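Phenylalanine hydroxylase (Colwellia psychrerythraea, PDB 2V27) probably hydroxylates L-phenylalanine to L-tyrosine, using iron, molecular oxygen and tetrahydrobiopterin, in the first step of phenylalanine breakdown. Local coordinates at residues B[34-44]-B[177-188]. Residues are numbered along the deposited sequence; the frame is centred on the assembly and turned at random.
Sequences RQIACIKDKAC and LRIYGGGVLSSP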
loop_
_atom_site.group_PDB
_atom_site.type_symbol
_atom_site.label_atom_id
_atom_site.label_comp_id
_atom_site.label_asym_id
_atom_site.label_seq_id
_atom_site.Cartn_x
_atom_site.Cartn_y
_atom_site.Cartn_z
ATOM N N ARG B 34 -12.715 -21.193 4.558
ATOM C CA ARG B 34 -12.354 -19.955 5.266
ATOM C C ARG B 34 -13.243 -18.782 4.823
ATOM O O ARG B 34 -13.643 -17.974 5.646
ATOM C CB ARG B 34 -10.872 -19.611 5.176
ATOM C CG ARG B 34 -10.446 -18.943 3.915
ATOM C CD ARG B 34 -8.932 -18.779 3.880
ATOM N NE ARG B 34 -8.570 -17.929 2.762
ATOM C CZ ARG B 34 -7.354 -17.521 2.471
ATOM N NH1 ARG B 34 -6.299 -17.908 3.218
ATOM N NH2 ARG B 34 -7.199 -16.720 1.422
ATOM N N GLN B 35 -13.571 -18.704 3.539
ATOM C CA GLN B 35 -14.335 -17.560 3.057
ATOM C C GLN B 35 -15.794 -17.658 3.401
ATOM O O GLN B 35 -16.414 -16.652 3.724
ATOM C CB GLN B 35 -14.155 -17.363 1.548
ATOM C CG GLN B 35 -14.492 -15.920 1.118
ATOM C CD GLN B 35 -13.516 -14.853 1.665
ATOM O OE1 GLN B 35 -13.906 -13.660 1.923
ATOM N NE2 GLN B 35 -12.270 -15.246 1.837
ATOM N N ILE B 36 -16.361 -18.875 3.342
ATOM C CA ILE B 36 -17.777 -19.065 3.725
ATOM C C ILE B 36 -18.012 -18.582 5.133
ATOM O O ILE B 36 -19.021 -17.936 5.427
ATOM C CB ILE B 36 -18.235 -20.541 3.593
ATOM C CG1 ILE B 36 -18.531 -20.827 2.145
ATOM C CG2 ILE B 36 -19.551 -20.793 4.340
ATOM C CD1 ILE B 36 -19.637 -19.935 1.529
ATOM N N ALA B 37 -17.051 -18.833 5.997
ATOM C CA ALA B 37 -17.115 -18.284 7.355
ATOM C C ALA B 37 -16.941 -16.740 7.373
ATOM O O ALA B 37 -17.664 -16.056 8.091
ATOM C CB ALA B 37 -16.081 -18.972 8.230
ATOM N N CYS B 38 -16.021 -16.183 6.587
ATOM C CA CYS B 38 -15.758 -14.712 6.588
ATOM C C CYS B 38 -16.956 -13.899 6.142
ATOM O O CYS B 38 -17.186 -12.817 6.691
ATOM C CB CYS B 38 -14.529 -14.309 5.710
ATOM S SG CYS B 38 -13.005 -15.018 6.349
ATOM N N ILE B 39 -17.745 -14.414 5.193
ATOM C CA ILE B 39 -18.775 -13.587 4.582
ATOM C C ILE B 39 -20.203 -13.831 5.059
ATOM O O ILE B 39 -21.164 -13.231 4.553
ATOM C CB ILE B 39 -18.700 -13.630 3.038
ATOM C CG1 ILE B 39 -19.231 -14.969 2.515
ATOM C CG2 ILE B 39 -17.280 -13.237 2.565
ATOM C CD1 ILE B 39 -19.036 -15.137 1.039
ATOM N N LYS B 40 -20.336 -14.664 6.083
ATOM C CA LYS B 40 -21.661 -15.021 6.617
ATOM C C LYS B 40 -22.754 -13.944 6.617
ATOM O O LYS B 40 -23.792 -14.163 5.966
ATOM C CB LYS B 40 -21.542 -15.700 8.022
ATOM N NZ LYS B 40 -19.555 -19.101 9.759
ATOM N N ASP B 41 -22.523 -12.821 7.328
ATOM C CA ASP B 41 -23.440 -11.651 7.463
ATOM C C ASP B 41 -22.812 -10.360 6.832
ATOM O O ASP B 41 -23.041 -9.204 7.254
ATOM C CB ASP B 41 -23.706 -11.377 8.958
ATOM C CG ASP B 41 -24.759 -12.313 9.554
ATOM O OD1 ASP B 41 -24.622 -13.558 9.412
ATOM O OD2 ASP B 41 -25.709 -11.795 10.172
ATOM N N LYS B 42 -21.972 -10.592 5.824
ATOM C CA LYS B 42 -21.155 -9.520 5.236
ATOM C C LYS B 42 -21.415 -9.456 3.748
ATOM O O LYS B 42 -21.625 -8.368 3.226
ATOM C CB LYS B 42 -19.667 -9.719 5.545
ATOM C CG LYS B 42 -19.413 -9.646 7.099
ATOM C CD LYS B 42 -17.930 -9.688 7.461
ATOM C CE LYS B 42 -17.659 -9.907 9.005
ATOM N NZ LYS B 42 -16.773 -11.153 9.162
ATOM N N ALA B 43 -21.389 -10.612 3.067
ATOM C CA ALA B 43 -21.749 -10.624 1.653
ATOM C C ALA B 43 -23.238 -10.257 1.556
ATOM O O ALA B 43 -24.061 -10.639 2.422
ATOM C CB ALA B 43 -21.498 -11.978 1.045
ATOM N N CYS B 44 -23.595 -9.474 0.547
ATOM C CA CYS B 44 -25.007 -9.070 0.363
ATOM C C CYS B 44 -25.921 -10.270 0.094
ATOM O O CYS B 44 -25.481 -11.312 -0.432
ATOM C CB CYS B 44 -25.124 -8.065 -0.769
ATOM S SG CYS B 44 -24.682 -8.702 -2.477
ATOM N N LEU B 177 -23.695 -2.621 6.623
ATOM C CA LEU B 177 -22.822 -2.656 5.444
ATOM C C LEU B 177 -22.704 -4.072 4.896
ATOM O O LEU B 177 -22.487 -5.036 5.676
ATOM C CB LEU B 177 -21.443 -2.139 5.835
ATOM C CG LEU B 177 -20.478 -1.644 4.768
ATOM C CD1 LEU B 177 -21.000 -0.342 4.137
ATOM C CD2 LEU B 177 -19.081 -1.428 5.393
ATOM N N ARG B 178 -22.809 -4.195 3.562
ATOM C CA ARG B 178 -22.649 -5.495 2.898
ATOM C C ARG B 178 -21.695 -5.310 1.730
ATOM O O ARG B 178 -21.300 -4.177 1.348
ATOM C CB ARG B 178 -24.000 -6.089 2.451
ATOM C CG ARG B 178 -25.024 -6.391 3.602
ATOM C CD ARG B 178 -24.545 -7.524 4.486
ATOM N NE ARG B 178 -25.587 -7.942 5.420
ATOM C CZ ARG B 178 -25.720 -7.404 6.628
ATOM N NH1 ARG B 178 -24.860 -6.451 7.002
ATOM N NH2 ARG B 178 -26.695 -7.818 7.468
ATOM N N ILE B 179 -21.376 -6.439 1.118
ATOM C CA ILE B 179 -20.374 -6.517 0.050
ATOM C C ILE B 179 -20.908 -7.111 -1.250
ATOM O O ILE B 179 -21.561 -8.157 -1.208
ATOM C CB ILE B 179 -19.193 -7.447 0.465
ATOM C CG1 ILE B 179 -18.606 -6.996 1.815
ATOM C CG2 ILE B 179 -18.089 -7.421 -0.618
ATOM C CD1 ILE B 179 -17.886 -8.137 2.533
ATOM N N TYR B 180 -20.648 -6.437 -2.375
ATOM C CA TYR B 180 -20.921 -7.097 -3.652
ATOM C C TYR B 180 -19.687 -7.243 -4.554
ATOM O O TYR B 180 -19.704 -8.031 -5.498
ATOM C CB TYR B 180 -22.141 -6.507 -4.418
ATOM C CG TYR B 180 -21.914 -5.188 -5.104
ATOM C CD1 TYR B 180 -21.579 -5.150 -6.473
ATOM C CD2 TYR B 180 -21.960 -3.966 -4.385
ATOM C CE1 TYR B 180 -21.351 -3.942 -7.103
ATOM C CE2 TYR B 180 -21.751 -2.734 -5.015
ATOM C CZ TYR B 180 -21.443 -2.722 -6.366
ATOM O OH TYR B 180 -21.155 -1.545 -7.067
ATOM N N GLY B 181 -18.619 -6.493 -4.237
ATOM C CA GLY B 181 -17.384 -6.547 -5.043
ATOM C C GLY B 181 -16.597 -7.861 -4.876
ATOM O O GLY B 181 -16.283 -8.292 -3.748
ATOM N N GLY B 182 -16.230 -8.481 -6.024
ATOM C CA GLY B 182 -15.584 -9.810 -5.987
ATOM C C GLY B 182 -14.172 -9.842 -5.391
ATOM O O GLY B 182 -13.748 -10.843 -4.781
ATOM N N GLY B 183 -13.460 -8.716 -5.519
ATOM C CA GLY B 183 -12.126 -8.545 -4.928
ATOM C C GLY B 183 -12.182 -8.609 -3.408
ATOM O O GLY B 183 -11.193 -8.975 -2.749
ATOM N N VAL B 184 -13.341 -8.210 -2.821
ATOM C CA VAL B 184 -13.535 -8.240 -1.389
ATOM C C VAL B 184 -14.040 -9.633 -1.010
ATOM O O VAL B 184 -13.526 -10.267 -0.057
ATOM C CB VAL B 184 -14.579 -7.171 -0.962
ATOM C CG1 VAL B 184 -14.720 -7.164 0.562
ATOM C CG2 VAL B 184 -14.195 -5.736 -1.424
ATOM N N LEU B 185 -15.056 -10.136 -1.757
ATOM C CA LEU B 185 -15.742 -11.406 -1.418
ATOM C C LEU B 185 -14.822 -12.604 -1.385
ATOM O O LEU B 185 -15.147 -13.583 -0.697
ATOM C CB LEU B 185 -16.927 -11.662 -2.424
ATOM C CG LEU B 185 -18.131 -10.719 -2.263
ATOM C CD1 LEU B 185 -19.067 -10.632 -3.469
ATOM C CD2 LEU B 185 -18.999 -11.152 -1.086
ATOM N N SER B 186 -13.786 -12.600 -2.217
ATOM C CA SER B 186 -12.922 -13.763 -2.289
ATOM C C SER B 186 -11.720 -13.708 -1.339
ATOM O O SER B 186 -10.892 -14.566 -1.417
ATOM C CB SER B 186 -12.428 -13.973 -3.728
ATOM O OG SER B 186 -11.599 -12.867 -4.140
ATOM N N SER B 187 -11.638 -12.707 -0.462
ATOM C CA SER B 187 -10.448 -12.479 0.367
ATOM C C SER B 187 -10.820 -12.214 1.828
ATOM O O SER B 187 -11.518 -11.255 2.117
ATOM C CB SER B 187 -9.704 -11.226 -0.128
ATOM O OG SER B 187 -8.654 -10.855 0.757
ATOM N N PRO B 188 -10.277 -12.998 2.767
ATOM C CA PRO B 188 -10.563 -12.677 4.191
ATOM C C PRO B 188 -9.981 -11.311 4.570
ATOM O O PRO B 188 -10.643 -10.531 5.273
ATOM C CB PRO B 188 -9.857 -13.828 4.977
ATOM C CG PRO B 188 -9.718 -14.946 3.927
ATOM C CD PRO B 188 -9.471 -14.237 2.607
HETATM O O HOH W 1 -8.217 -15.034 -0.854
HETATM O O HOH W 2 -26.423 -10.461 3.847
#
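Arg178 lies against the turn that follows helix 22-38, its side chain running over the carbonyls of Asp41 and Lys42. Arg178 CB lies 3.4 Å from Lys42 O and also packs on Cys44 CA; CG stays near the same oxygen. The chain then turns about its CB-CG bond (chi2 -68°), bringing Arg178 CD to 3.3 Å from Lys42 O and swinging the guanidinium over Asp41 O. That oxygen sits above one face, offset toward its rim, 3.3 Å from Arg178 CZ. NE reaches a water in the guanidinium plane that also donates to Ala43 O. NH1 donates to Leu177 O (N-H...O 158°) in the guanidinium plane but from above the carbonyl plane, and NH2 bonds weakly to Lys175 O. Beside this side chain the backbones form a single beta bridge, Ala43 with Ile179: Cys44 N donates almost straight to Ile179 O (3.0 Å), and Ile179 N donates weakly to Lys42 O. Next to the bridge, Leu185 CD2 presses tightly on Ala43 CB, 3.4 Å away. At the far end Pro188 touches Cys38 SG through CB and one face of the Arg34 guanidinium through CG. A water links Arg34 NH2, weakly, to Ser186 O, and the Ser186 side chain hydrogen-bonds His122, an iron ligand. Asp41 O thus takes no hydrogen bond from the guanidinium over it; both arginines instead use water and main-chain oxygens, Arg34 adding a salt bridge to Asp113.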